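Local coordinates for protein coclaurine N-methyltransferase (Coptis japonica, PDB 6GKV) that transfers a methyl group from S-adenosyl-L-methionine to the ring nitrogen of coclaurine and related tetrahydroisoquinolines, a step in plant alkaloid biosynthesis, at residues V8-Q13 against D243-E248; T102-A107 against L292-A297; V141-K146 against R168-L173; K212-I217 against Q268-V273. One frame throughout, in Å; residues are numbered along the deposited sequence.

Contact 1 (V8-Q13 against D243-E248)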
loop_
_atom_site.group_PDB
_atom_site.type_symbol
_atom_site.label_atom_id
_atom_site.label_comp_id
_atom_site.label_asym_id
_atom_site.label_seq_id
_atom_site.Cartn_x
_atom_site.Cartn_y
_atom_site.Cartn_z
ATOM N N VAL A 8 -18.837 28.357 -17.533
ATOM C CA VAL A 8 -18.517 28.448 -18.961
ATOM C C VAL A 8 -17.991 29.832 -19.330
ATOM O O VAL A 8 -17.210 29.962 -20.266
ATOM C CB VAL A 8 -19.742 28.118 -19.878
ATOM C CG1 VAL A 8 -20.424 26.844 -19.426
ATOM C CG2 VAL A 8 -20.726 29.253 -19.917
ATOM N N GLU A 9 -18.397 30.855 -18.582
ATOM C CA GLU A 9 -17.832 32.186 -18.764
ATOM C C GLU A 9 -16.391 32.215 -18.255
ATOM O O GLU A 9 -15.522 32.814 -18.875
ATOM C CB GLU A 9 -18.684 33.245 -18.057
ATOM C CG GLU A 9 -18.217 34.682 -18.270
ATOM C CD GLU A 9 -18.242 35.120 -19.728
ATOM O OE1 GLU A 9 -19.027 34.536 -20.498
ATOM O OE2 GLU A 9 -17.487 36.048 -20.095
ATOM N N LEU A 10 -16.133 31.544 -17.140
ATOM C CA LEU A 10 -14.773 31.450 -16.592
ATOM C C LEU A 10 -13.819 30.758 -17.547
ATOM O O LEU A 10 -12.736 31.272 -17.837
ATOM C CB LEU A 10 -14.769 30.702 -15.255
ATOM C CG LEU A 10 -13.363 30.437 -14.713
ATOM C CD1 LEU A 10 -12.764 31.745 -14.183
ATOM C CD2 LEU A 10 -13.418 29.377 -13.648
ATOM N N LEU A 11 -14.225 29.581 -18.017
ATOM C CA LEU A 11 -13.458 28.850 -19.024
ATOM C C LEU A 11 -13.104 29.735 -20.240
ATOM O O LEU A 11 -11.969 29.693 -20.694
ATOM C CB LEU A 11 -14.213 27.574 -19.458
ATOM C CG LEU A 11 -14.334 26.537 -18.317
ATOM C CD1 LEU A 11 -14.829 25.149 -18.746
ATOM C CD2 LEU A 11 -13.022 26.395 -17.545
ATOM N N LYS A 12 -14.017 30.570 -20.743
ATOM C CA LYS A 12 -13.637 31.417 -21.904
ATOM C C LYS A 12 -12.711 32.582 -21.576
ATOM O O LYS A 12 -11.841 32.950 -22.359
ATOM C CB LYS A 12 -14.855 31.964 -22.640
ATOM C CG LYS A 12 -15.958 30.977 -22.824
ATOM C CD LYS A 12 -17.090 31.559 -23.697
ATOM C CE LYS A 12 -17.250 33.068 -23.563
ATOM N NZ LYS A 12 -18.239 33.430 -22.518
ATOM N N GLN A 13 -12.894 33.162 -20.412
ATOM C CA GLN A 13 -11.950 34.146 -19.915
ATOM C C GLN A 13 -10.525 33.614 -19.813
ATOM O O GLN A 13 -9.553 34.332 -20.101
ATOM C CB GLN A 13 -12.390 34.603 -18.553
ATOM C CG GLN A 13 -13.691 35.321 -18.544
ATOM C CD GLN A 13 -13.910 35.923 -17.189
ATOM O OE1 GLN A 13 -12.950 36.248 -16.501
ATOM N NE2 GLN A 13 -15.167 36.114 -16.791
ATOM N N ASP A 243 -19.862 21.780 -10.973
ATOM C CA ASP A 243 -19.071 22.947 -10.592
ATOM C C ASP A 243 -17.560 22.706 -10.662
ATOM O O ASP A 243 -16.775 23.636 -10.483
ATOM C CB ASP A 243 -19.460 23.427 -9.193
ATOM C CG ASP A 243 -20.861 24.036 -9.149
ATOM O OD1 ASP A 243 -21.852 23.279 -9.173
ATOM O OD2 ASP A 243 -20.974 25.280 -9.099
ATOM N N ASP A 244 -17.161 21.461 -10.920
ATOM C CA ASP A 244 -15.750 21.103 -11.116
ATOM C C ASP A 244 -15.325 21.423 -12.545
ATOM O O ASP A 244 -15.575 20.644 -13.468
ATOM C CB ASP A 244 -15.524 19.618 -10.809
ATOM C CG ASP A 244 -14.061 19.166 -10.977
ATOM O OD1 ASP A 244 -13.170 19.992 -11.284
ATOM O OD2 ASP A 244 -13.804 17.950 -10.786
ATOM N N TRP A 245 -14.679 22.571 -12.709
ATOM C CA TRP A 245 -14.159 22.994 -14.003
ATOM C C TRP A 245 -12.703 22.556 -14.179
ATOM O O TRP A 245 -12.204 22.484 -15.299
ATOM C CB TRP A 245 -14.273 24.523 -14.155
ATOM C CG TRP A 245 -13.499 25.230 -13.139
ATOM C CD1 TRP A 245 -13.932 25.606 -11.896
ATOM C CD2 TRP A 245 -12.131 25.610 -13.216
ATOM N NE1 TRP A 245 -12.908 26.209 -11.193
ATOM C CE2 TRP A 245 -11.766 26.227 -11.996
ATOM C CE3 TRP A 245 -11.141 25.500 -14.213
ATOM C CZ2 TRP A 245 -10.499 26.729 -11.717
ATOM C CZ3 TRP A 245 -9.853 26.008 -13.951
ATOM C CH2 TRP A 245 -9.545 26.600 -12.708
ATOM N N PHE A 246 -12.031 22.241 -13.074
ATOM C CA PHE A 246 -10.582 21.994 -13.078
ATOM C C PHE A 246 -10.195 20.621 -13.653
ATOM O O PHE A 246 -9.147 20.461 -14.312
ATOM C CB PHE A 246 -10.034 22.136 -11.640
ATOM C CG PHE A 246 -8.556 21.792 -11.497
ATOM C CD1 PHE A 246 -7.575 22.685 -11.904
ATOM C CD2 PHE A 246 -8.160 20.596 -10.930
ATOM C CE1 PHE A 246 -6.231 22.378 -11.777
ATOM C CE2 PHE A 246 -6.826 20.284 -10.816
ATOM C CZ PHE A 246 -5.863 21.180 -11.234
ATOM N N THR A 247 -11.025 19.619 -13.398
ATOM C CA THR A 247 -10.634 18.257 -13.743
ATOM C C THR A 247 -10.445 18.092 -15.250
ATOM O O THR A 247 -9.523 17.408 -15.686
ATOM C CB THR A 247 -11.658 17.231 -13.221
ATOM O OG1 THR A 247 -11.771 17.367 -11.796
ATOM C CG2 THR A 247 -11.200 15.825 -13.530
ATOM N N GLU A 248 -11.286 18.747 -16.054
ATOM C CA GLU A 248 -11.139 18.653 -17.513
ATOM C C GLU A 248 -10.498 19.868 -18.178
ATOM O O GLU A 248 -10.379 19.912 -19.394
ATOM C CB GLU A 248 -12.492 18.386 -18.155
ATOM C CG GLU A 248 -12.891 16.934 -18.095
ATOM C CD GLU A 248 -14.351 16.716 -18.393
ATOM O OE1 GLU A 248 -15.042 17.707 -18.704
ATOM O OE2 GLU A 248 -14.812 15.558 -18.302
#
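Leu10 and Leu11 of helix 2-16 pack against the indole of Trp245 on the loop between strands 235-236 and 257-258. The central motif is a CH-pi contact between a helical leucine and a tryptophan. It joins the N-terminal helix to this loop, away from the ligand site. The Trp245 side chain is about 12 Å from the bound N-methylheliamine.

The CH-pi contact is made by one methyl of Leu10. Leu10 CD2 sits 3.9 Å from the centroid of the five-membered ring of Trp245, 7° off the ring normal. The opposite face is covered by CB of Phe246, so the ring lies between these two carbons. CG of Trp245 lies between the backbone N and the carbonyl carbon (chi1 61°), which turns the ring toward the helix.

The other apolar contact comes from Leu11. Its CD2 meets CE3 of Trp245 obliquely at 3.9 Å. Ile7 and Leu14 of the same helix also touch the indole, Ile28 of helix 21-39 adds to the packing, and Tyr249 meets it edge-to-face.

No hydrogen bond crosses the contact. The polar order is within the loop, where Asp244 forms an Asx motif. Thr247 N donates to Asp244 OD1 at 3.0 Å, reaching the oxygen from above the carboxylate plane.

Contact 2 (T102-A107 against L292-A297)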
loop_
_atom_site.group_PDB
_atom_site.type_symbol
_atom_site.label_atom_id
_atom_site.label_comp_id
_atom_site.label_asym_id
_atom_site.label_seq_id
_atom_site.Cartn_x
_atom_site.Cartn_y
_atom_site.Cartn_z
ATOM N N THR A 102 18.347 25.276 -7.815
ATOM C CA THR A 102 18.438 24.305 -8.891
ATOM C C THR A 102 17.761 24.872 -10.124
ATOM O O THR A 102 16.616 25.332 -10.050
ATOM C CB THR A 102 17.784 22.968 -8.514
ATOM O OG1 THR A 102 18.414 22.451 -7.341
ATOM C CG2 THR A 102 17.939 21.959 -9.640
ATOM N N THR A 103 18.472 24.861 -11.250
ATOM C CA THR A 103 17.892 25.268 -12.529
ATOM C C THR A 103 17.017 24.149 -13.115
ATOM O O THR A 103 17.026 23.023 -12.621
ATOM C CB THR A 103 18.982 25.651 -13.543
ATOM O OG1 THR A 103 19.714 24.483 -13.935
ATOM C CG2 THR A 103 19.946 26.669 -12.936
ATOM N N LEU A 104 16.246 24.462 -14.148
ATOM C CA LEU A 104 15.409 23.444 -14.772
ATOM C C LEU A 104 16.291 22.395 -15.430
ATOM O O LEU A 104 16.013 21.191 -15.349
ATOM C CB LEU A 104 14.456 24.061 -15.806
ATOM C CG LEU A 104 13.646 23.071 -16.661
ATOM C CD1 LEU A 104 12.695 22.238 -15.817
ATOM C CD2 LEU A 104 12.885 23.785 -17.787
ATOM N N ASP A 105 17.354 22.857 -16.083
ATOM C CA ASP A 105 18.257 21.965 -16.791
ATOM C C ASP A 105 18.875 20.983 -15.821
ATOM O O ASP A 105 18.814 19.777 -16.032
ATOM C CB ASP A 105 19.354 22.745 -17.510
ATOM C CG ASP A 105 18.947 23.181 -18.904
ATOM O OD1 ASP A 105 17.741 23.405 -19.151
ATOM O OD2 ASP A 105 19.855 23.290 -19.756
ATOM N N GLU A 106 19.458 21.525 -14.756
ATOM C CA GLU A 106 19.997 20.741 -13.658
ATOM C C GLU A 106 18.990 19.725 -13.143
ATOM O O GLU A 106 19.352 18.595 -12.790
ATOM C CB GLU A 106 20.418 21.661 -12.503
ATOM C CG GLU A 106 21.848 22.189 -12.583
ATOM C CD GLU A 106 22.207 23.133 -11.436
ATOM O OE1 GLU A 106 21.290 23.663 -10.759
ATOM O OE2 GLU A 106 23.419 23.355 -11.229
ATOM N N ALA A 107 17.728 20.139 -13.084
ATOM C CA ALA A 107 16.708 19.323 -12.442
ATOM C C ALA A 107 16.333 18.146 -13.317
ATOM O O ALA A 107 16.099 17.051 -12.801
ATOM C CB ALA A 107 15.487 20.152 -12.109
ATOM N N LEU A 292 6.416 27.391 -17.005
ATOM C CA LEU A 292 5.582 28.580 -17.120
ATOM C C LEU A 292 6.423 29.854 -17.279
ATOM O O LEU A 292 6.124 30.682 -18.133
ATOM C CB LEU A 292 4.671 28.690 -15.907
ATOM C CG LEU A 292 3.836 29.958 -15.776
ATOM C CD1 LEU A 292 2.849 30.065 -16.935
ATOM C CD2 LEU A 292 3.117 30.006 -14.417
ATOM N N LYS A 293 7.475 30.003 -16.472
ATOM C CA LYS A 293 8.407 31.133 -16.631
ATOM C C LYS A 293 8.954 31.188 -18.048
ATOM O O LYS A 293 9.164 32.261 -18.596
ATOM C CB LYS A 293 9.591 31.042 -15.663
ATOM C CG LYS A 293 9.338 31.482 -14.222
ATOM C CD LYS A 293 10.571 31.162 -13.353
ATOM C CE LYS A 293 10.266 31.233 -11.866
ATOM N NZ LYS A 293 11.349 30.621 -11.016
ATOM N N ARG A 294 9.201 30.018 -18.627
ATOM C CA ARG A 294 9.798 29.956 -19.951
ATOM C C ARG A 294 8.824 30.351 -21.040
ATOM O O ARG A 294 9.228 30.915 -22.044
ATOM C CB ARG A 294 10.356 28.564 -20.220
ATOM C CG ARG A 294 11.651 28.338 -19.490
ATOM C CD ARG A 294 12.140 26.903 -19.563
ATOM N NE ARG A 294 13.456 26.826 -18.949
ATOM C CZ ARG A 294 14.580 26.634 -19.623
ATOM N NH1 ARG A 294 14.552 26.459 -20.940
ATOM N NH2 ARG A 294 15.731 26.596 -18.970
ATOM N N LEU A 295 7.545 30.049 -20.848
ATOM C CA LEU A 295 6.518 30.534 -21.760
ATOM C C LEU A 295 6.542 32.061 -21.820
ATOM O O LEU A 295 7.020 32.640 -22.790
ATOM C CB LEU A 295 5.136 30.040 -21.334
ATOM C CG LEU A 295 4.879 28.550 -21.517
ATOM C CD1 LEU A 295 3.431 28.196 -21.199
ATOM C CD2 LEU A 295 5.236 28.160 -22.934
ATOM N N ASP A 296 6.074 32.693 -20.746
ATOM C CA ASP A 296 5.968 34.157 -20.617
ATOM C C ASP A 296 7.196 34.971 -21.043
ATOM O O ASP A 296 7.082 36.131 -21.435
ATOM C CB ASP A 296 5.642 34.507 -19.162
ATOM C CG ASP A 296 4.336 33.903 -18.702
ATOM O OD1 ASP A 296 3.456 33.679 -19.566
ATOM O OD2 ASP A 296 4.202 33.639 -17.486
ATOM N N ALA A 297 8.370 34.369 -20.945
ATOM C CA ALA A 297 9.605 35.059 -21.285
ATOM C C ALA A 297 9.893 34.965 -22.790
ATOM O O ALA A 297 10.714 35.712 -23.330
ATOM C CB ALA A 297 10.763 34.482 -20.463
#
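Leu104 lays a methyl over the guanidinium of Arg294. Its CD2 is 3.3 Å from NE, a close approach, and 3.7 Å from CD of Arg294. CG of Leu104 is anti to the backbone N (chi1 173°), which carries the branch out toward helix 281-297. Arg294 answers with a side chain extended from CG to NE, long enough to bridge backbones whose nearest CA atoms, in Leu104 and Arg294, are 10.0 Å apart.

The contact joins the first turn of helix 104-118 to the C-terminal part of helix 281-297. That first turn is closed by a capping box. Glu106 N donates to Thr103 OG1 at 3.1 Å, and Thr103 N donates back to Glu106 OE1 at 3.1 Å.

Asp105 adds a long salt bridge, with OD1 3.8 Å from Arg294 NH2. The carboxylate oxygen stands off the plane of the guanidinium, so the attraction is between charges without a directed N-H bond. OD2 of Asp105 is hydrogen-bonded to Ser88 OG.

Contact 3 (V141-K146 against R168-L173)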
loop_
_atom_site.group_PDB
_atom_site.type_symbol
_atom_site.label_atom_id
_atom_site.label_comp_id
_atom_site.label_asym_id
_atom_site.label_seq_id
_atom_site.Cartn_x
_atom_site.Cartn_y
_atom_site.Cartn_z
ATOM N N VAL A 141 20.601 7.847 -21.109
ATOM C CA VAL A 141 21.115 6.507 -20.853
ATOM C C VAL A 141 22.026 6.073 -22.003
ATOM O O VAL A 141 23.095 5.501 -21.772
ATOM C CB VAL A 141 19.964 5.482 -20.666
ATOM C CG1 VAL A 141 20.484 4.049 -20.660
ATOM C CG2 VAL A 141 19.201 5.777 -19.391
ATOM N N ALA A 142 21.608 6.363 -23.235
ATOM C CA ALA A 142 22.410 6.010 -24.401
ATOM C C ALA A 142 23.783 6.632 -24.268
ATOM O O ALA A 142 24.788 5.982 -24.550
ATOM C CB ALA A 142 21.747 6.467 -25.691
ATOM N N GLN A 143 23.824 7.884 -23.820
ATOM C CA GLN A 143 25.049 8.637 -23.946
ATOM C C GLN A 143 26.193 8.056 -23.177
ATOM O O GLN A 143 27.119 7.540 -23.807
ATOM C CB GLN A 143 24.834 10.121 -23.606
ATOM C CG GLN A 143 24.787 10.848 -24.920
ATOM C CD GLN A 143 24.666 12.334 -24.843
ATOM O OE1 GLN A 143 23.574 12.878 -25.012
ATOM N NE2 GLN A 143 25.794 13.013 -24.654
ATOM N N LYS A 144 26.182 8.107 -21.856
ATOM C CA LYS A 144 27.322 7.494 -21.183
ATOM C C LYS A 144 26.998 6.167 -20.491
ATOM O O LYS A 144 27.392 5.911 -19.354
ATOM C CB LYS A 144 27.989 8.476 -20.209
ATOM C CG LYS A 144 28.659 9.666 -20.900
ATOM C CD LYS A 144 29.554 9.225 -22.076
ATOM C CE LYS A 144 30.862 8.524 -21.714
ATOM N NZ LYS A 144 31.690 8.294 -22.950
ATOM N N TYR A 145 26.266 5.331 -21.213
ATOM C CA TYR A 145 26.430 3.888 -21.128
ATOM C C TYR A 145 26.585 3.383 -22.561
ATOM O O TYR A 145 25.650 2.812 -23.120
ATOM C CB TYR A 145 25.248 3.199 -20.449
ATOM C CG TYR A 145 24.958 3.598 -19.016
ATOM C CD1 TYR A 145 25.802 3.219 -17.971
ATOM C CD2 TYR A 145 23.805 4.307 -18.701
ATOM C CE1 TYR A 145 25.515 3.572 -16.657
ATOM C CE2 TYR A 145 23.511 4.657 -17.397
ATOM C CZ TYR A 145 24.367 4.290 -16.382
ATOM O OH TYR A 145 24.057 4.646 -15.090
ATOM N N LYS A 146 27.755 3.610 -23.156
ATOM C CA LYS A 146 27.973 3.376 -24.588
ATOM C C LYS A 146 27.675 1.952 -25.045
ATOM O O LYS A 146 27.443 1.709 -26.231
ATOM C CB LYS A 146 29.416 3.711 -24.965
ATOM C CG LYS A 146 29.877 5.072 -24.505
ATOM C CD LYS A 146 31.345 5.305 -24.853
ATOM C CE LYS A 146 31.545 5.523 -26.337
ATOM N NZ LYS A 146 32.939 5.948 -26.635
ATOM N N ARG A 168 21.699 10.784 -33.886
ATOM C CA ARG A 168 22.825 10.717 -34.796
ATOM C C ARG A 168 23.554 12.046 -34.727
ATOM O O ARG A 168 24.760 12.125 -34.958
ATOM C CB ARG A 168 22.383 10.409 -36.226
ATOM C CG ARG A 168 22.950 9.103 -36.753
ATOM C CD ARG A 168 23.071 9.105 -38.273
ATOM N NE ARG A 168 23.574 7.826 -38.771
ATOM C CZ ARG A 168 23.709 7.518 -40.056
ATOM N NH1 ARG A 168 23.390 8.390 -40.997
ATOM N NH2 ARG A 168 24.173 6.331 -40.400
ATOM N N ARG A 169 22.806 13.093 -34.396
ATOM C CA ARG A 169 23.378 14.424 -34.250
ATOM C C ARG A 169 24.324 14.494 -33.041
ATOM O O ARG A 169 25.218 15.343 -33.000
ATOM C CB ARG A 169 22.270 15.471 -34.127
ATOM N N ARG A 170 24.127 13.604 -32.066
ATOM C CA ARG A 170 25.012 13.524 -30.895
ATOM C C ARG A 170 25.946 12.322 -31.011
ATOM O O ARG A 170 26.631 11.956 -30.054
ATOM C CB ARG A 170 24.208 13.441 -29.594
ATOM C CG ARG A 170 23.472 14.719 -29.203
ATOM C CD ARG A 170 22.814 14.578 -27.829
ATOM N NE ARG A 170 21.583 15.360 -27.725
ATOM C CZ ARG A 170 20.681 15.207 -26.760
ATOM N NH1 ARG A 170 20.877 14.299 -25.812
ATOM N NH2 ARG A 170 19.587 15.960 -26.737
ATOM N N ASN A 171 25.955 11.723 -32.199
ATOM C CA ASN A 171 26.835 10.602 -32.528
ATOM C C ASN A 171 26.621 9.421 -31.591
ATOM O O ASN A 171 27.513 9.059 -30.822
ATOM C CB ASN A 171 28.298 11.046 -32.499
ATOM C CG ASN A 171 29.220 10.051 -33.164
ATOM O OD1 ASN A 171 28.786 9.004 -33.652
ATOM N ND2 ASN A 171 30.503 10.380 -33.202
ATOM N N LEU A 172 25.431 8.829 -31.662
ATOM C CA LEU A 172 25.072 7.710 -30.796
ATOM C C LEU A 172 24.669 6.463 -31.582
ATOM O O LEU A 172 23.726 6.490 -32.380
ATOM C CB LEU A 172 23.936 8.108 -29.842
ATOM C CG LEU A 172 24.242 9.062 -28.678
ATOM C CD1 LEU A 172 22.972 9.450 -27.941
ATOM C CD2 LEU A 172 25.230 8.456 -27.703
ATOM N N LEU A 173 25.398 5.372 -31.350
ATOM C CA LEU A 173 25.004 4.063 -31.854
ATOM C C LEU A 173 23.667 3.666 -31.250
ATOM O O LEU A 173 22.665 3.514 -31.948
ATOM C CB LEU A 173 26.070 2.999 -31.514
ATOM C CG LEU A 173 25.947 1.527 -31.973
ATOM C CD1 LEU A 173 27.308 0.852 -31.972
ATOM C CD2 LEU A 173 24.973 0.688 -31.136
#
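The guanidinium of Arg170 is met at its edge by the side-chain oxygen of Gln143. OE1 lies near the guanidinium plane, 14° out of it, and accepts from NH1 at 3.2 Å with an N-H...O angle of 156°. The amide and guanidinium planes are steeply inclined to each other, so the groups do not stack. NH1 approaches OE1 nearly along the C=O axis. Arg170 CD also comes 3.4 Å from Gln143 OE1. The bend at chi3 (-149°) then sets where the guanidinium goes beyond CD. Its other terminal nitrogen, NH2, forms a salt bridge with Glu166.

Leu172 fills the apolar part of the contact. Its CD2 is 3.7 Å from Gln143 CG, and its CD1 is 3.9 Å from Ala142 CB. Both methyls thus lie against the aliphatic part of the glutamine, CG, with CD1 also reaching Ala142.

The contact links the ends of helices 136-143 and 157-168, both part of the Rossmann-type fold of this methyltransferase. Helix 157-168 ends in a Schellman motif, with Asn171 at positive phi. That reversal is followed directly by Leu172. Ala142 is also packed on Val150 of strand 149-154, which lies between the two helices in the chain.

Gln143 is neutral, so the arginine charge is probably balanced mainly by Glu166. The bond to the amide adds a second restraint at NH1.

Contact 4 (K212-I217 against Q268-V273)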
loop_
_atom_site.group_PDB
_atom_site.type_symbol
_atom_site.label_atom_id
_atom_site.label_comp_id
_atom_site.label_asym_id
_atom_site.label_seq_id
_atom_site.Cartn_x
_atom_site.Cartn_y
_atom_site.Cartn_z
ATOM N N LYS A 212 1.625 -7.929 -20.107
ATOM C CA LYS A 212 2.332 -7.761 -21.375
ATOM C C LYS A 212 3.794 -7.344 -21.154
ATOM O O LYS A 212 4.710 -7.970 -21.678
ATOM C CB LYS A 212 1.606 -6.731 -22.263
ATOM C CG LYS A 212 2.319 -6.417 -23.566
ATOM C CD LYS A 212 1.574 -5.382 -24.396
ATOM C CE LYS A 212 0.369 -5.980 -25.101
ATOM N NZ LYS A 212 -0.492 -4.922 -25.666
ATOM N N ILE A 213 4.002 -6.299 -20.364
ATOM C CA ILE A 213 5.340 -5.761 -20.125
ATOM C C ILE A 213 6.300 -6.778 -19.475
ATOM O O ILE A 213 7.508 -6.796 -19.767
ATOM C CB ILE A 213 5.246 -4.485 -19.251
ATOM C CG1 ILE A 213 4.536 -3.371 -20.035
ATOM C CG2 ILE A 213 6.625 -4.009 -18.825
ATOM C CD1 ILE A 213 4.366 -2.098 -19.245
ATOM N N SER A 214 5.764 -7.627 -18.598
ATOM C CA SER A 214 6.597 -8.604 -17.891
ATOM C C SER A 214 7.141 -9.633 -18.870
ATOM O O SER A 214 8.240 -10.153 -18.687
ATOM C CB SER A 214 5.815 -9.303 -16.772
ATOM O OG SER A 214 4.813 -10.156 -17.296
ATOM N N GLU A 215 6.370 -9.899 -19.924
ATOM C CA GLU A 215 6.778 -10.839 -20.968
ATOM C C GLU A 215 7.966 -10.285 -21.753
ATOM O O GLU A 215 8.681 -11.038 -22.410
ATOM C CB GLU A 215 5.609 -11.151 -21.906
ATOM C CG GLU A 215 4.451 -11.890 -21.227
ATOM C CD GLU A 215 3.212 -12.022 -22.112
ATOM O OE1 GLU A 215 3.247 -11.570 -23.280
ATOM O OE2 GLU A 215 2.202 -12.583 -21.632
ATOM N N TRP A 216 8.174 -8.970 -21.657
ATOM C CA TRP A 216 9.313 -8.300 -22.282
ATOM C C TRP A 216 10.520 -8.143 -21.355
ATOM O O TRP A 216 11.540 -7.568 -21.751
ATOM C CB TRP A 216 8.902 -6.921 -22.782
ATOM C CG TRP A 216 7.777 -6.931 -23.741
ATOM C CD1 TRP A 216 7.380 -7.969 -24.518
ATOM C CD2 TRP A 216 6.885 -5.857 -24.020
ATOM N NE1 TRP A 216 6.300 -7.610 -25.271
ATOM C CE2 TRP A 216 5.969 -6.300 -24.983
ATOM C CE3 TRP A 216 6.767 -4.536 -23.549
ATOM C CZ2 TRP A 216 4.954 -5.499 -25.498
ATOM C CZ3 TRP A 216 5.755 -3.736 -24.049
ATOM C CH2 TRP A 216 4.862 -4.220 -25.011
ATOM N N ILE A 217 10.404 -8.641 -20.125
ATOM C CA ILE A 217 11.511 -8.577 -19.170
ATOM C C ILE A 217 12.415 -9.797 -19.341
ATOM O O ILE A 217 11.925 -10.920 -19.406
ATOM C CB ILE A 217 11.022 -8.520 -17.703
ATOM C CG1 ILE A 217 10.186 -7.271 -17.427
ATOM C CG2 ILE A 217 12.198 -8.509 -16.741
ATOM C CD1 ILE A 217 9.692 -7.171 -15.968
ATOM N N GLN A 268 0.400 -7.210 -9.001
ATOM C CA GLN A 268 1.637 -7.961 -8.868
ATOM C C GLN A 268 1.439 -9.421 -9.226
ATOM O O GLN A 268 2.112 -10.295 -8.667
ATOM C CB GLN A 268 2.194 -7.837 -7.442
ATOM C CG GLN A 268 2.697 -6.447 -7.138
ATOM C CD GLN A 268 3.551 -6.372 -5.886
ATOM O OE1 GLN A 268 4.725 -6.731 -5.901
ATOM N NE2 GLN A 268 2.965 -5.887 -4.796
ATOM N N ASP A 269 0.521 -9.670 -10.163
ATOM C CA ASP A 269 0.287 -11.008 -10.680
ATOM C C ASP A 269 1.452 -11.551 -11.517
ATOM O O ASP A 269 1.621 -12.759 -11.604
ATOM C CB ASP A 269 -0.984 -11.036 -11.510
ATOM C CG ASP A 269 -2.226 -10.873 -10.676
ATOM O OD1 ASP A 269 -2.116 -10.874 -9.435
ATOM O OD2 ASP A 269 -3.325 -10.770 -11.254
ATOM N N ASP A 270 2.239 -10.675 -12.139
ATOM C CA ASP A 270 3.281 -11.124 -13.070
ATOM C C ASP A 270 4.583 -10.358 -12.886
ATOM O O ASP A 270 5.551 -10.572 -13.619
ATOM C CB ASP A 270 2.822 -10.974 -14.528
ATOM C CG ASP A 270 1.447 -11.551 -14.773
ATOM O OD1 ASP A 270 1.299 -12.789 -14.828
ATOM O OD2 ASP A 270 0.503 -10.749 -14.892
ATOM N N VAL A 271 4.581 -9.437 -11.936
ATOM C CA VAL A 271 5.786 -8.729 -11.525
ATOM C C VAL A 271 5.801 -8.683 -10.003
ATOM O O VAL A 271 4.786 -8.955 -9.360
ATOM C CB VAL A 271 5.839 -7.310 -12.078
ATOM C CG1 VAL A 271 5.867 -7.322 -13.615
ATOM C CG2 VAL A 271 4.642 -6.537 -11.563
ATOM N N SER A 272 6.938 -8.316 -9.421
ATOM C CA SER A 272 7.066 -8.343 -7.972
ATOM C C SER A 272 7.826 -7.131 -7.455
ATOM O O SER A 272 8.976 -6.904 -7.841
ATOM C CB SER A 272 7.765 -9.635 -7.552
ATOM O OG SER A 272 7.281 -10.075 -6.309
ATOM N N VAL A 273 7.196 -6.352 -6.576
ATOM C CA VAL A 273 7.828 -5.124 -6.112
ATOM C C VAL A 273 9.093 -5.447 -5.322
ATOM O O VAL A 273 9.116 -6.314 -4.447
ATOM C CB VAL A 273 6.857 -4.230 -5.262
ATOM C CG1 VAL A 273 6.401 -4.933 -3.983
ATOM C CG2 VAL A 273 7.519 -2.904 -4.918
#
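Ser214, near the end of helix 206-215, packs against the backbone and side chain of Asp270, just ahead of the strand 272-279, outermost in this chain. The contact fits the outer part of the alpha/beta fold: a helix covering the sheet meets the loop that leads into this strand.

Van der Waals contact dominates. Ser214 CB is 3.4 Å from the backbone O of Asp270 and 3.7 Å from Val271 CG1. Ser214 OG reaches Asp270 CB at 3.5 Å. Ile217 adds a looser apolar touch, its CD1 4.5 Å from Val271 CG1. Val271 also packs on Phe349 of strand 342-350.

Hydrogen bonds stay on each side. With chi1 at 69°, Ser214 OG is placed to bond the carbonyl of Arg211 in its own helix. In the loop, Val273 N donates to Gln268 OE1 at 2.6 Å, with an N-H...O angle of 166°, a short bond that ties the two ends of this loop together.

Charges reach beyond the contact. Asp270 OD1 forms a salt bridge with Arg211 NH1. Neighbouring Asp269 pairs with Lys350 of the second subunit, so this loop also belongs to the dimer interface.

Arg211 therefore serves both sides: its carbonyl holds the serine hydroxyl and its guanidinium holds the aspartate. The helix and the loop are joined by this arginine and by close packing, without a direct hydrogen bond between the segments.

Contact 1 involves the N-terminal helix 2-16. It lies about 45 Å from contact 3 and about 40 Å from contact 4 between centres, across the chain's centre from both. Contacts 2 and 3 are about 25 Å apart. Along the chain, contacts 3 and 4 follow in series inside the loop closed by contact 2, while contact 1 crosses contacts 2 and 4 and encloses contact 3. Strand 272-279 of contact 4 runs on to helix 281-297 of contact 2. Contacts 3 and 4 join parts of the alpha/beta fold, contact 4 beside the dimer interface. Contacts 1 and 2 join helices and loops elsewhere, and none of the four touches the bound ligands.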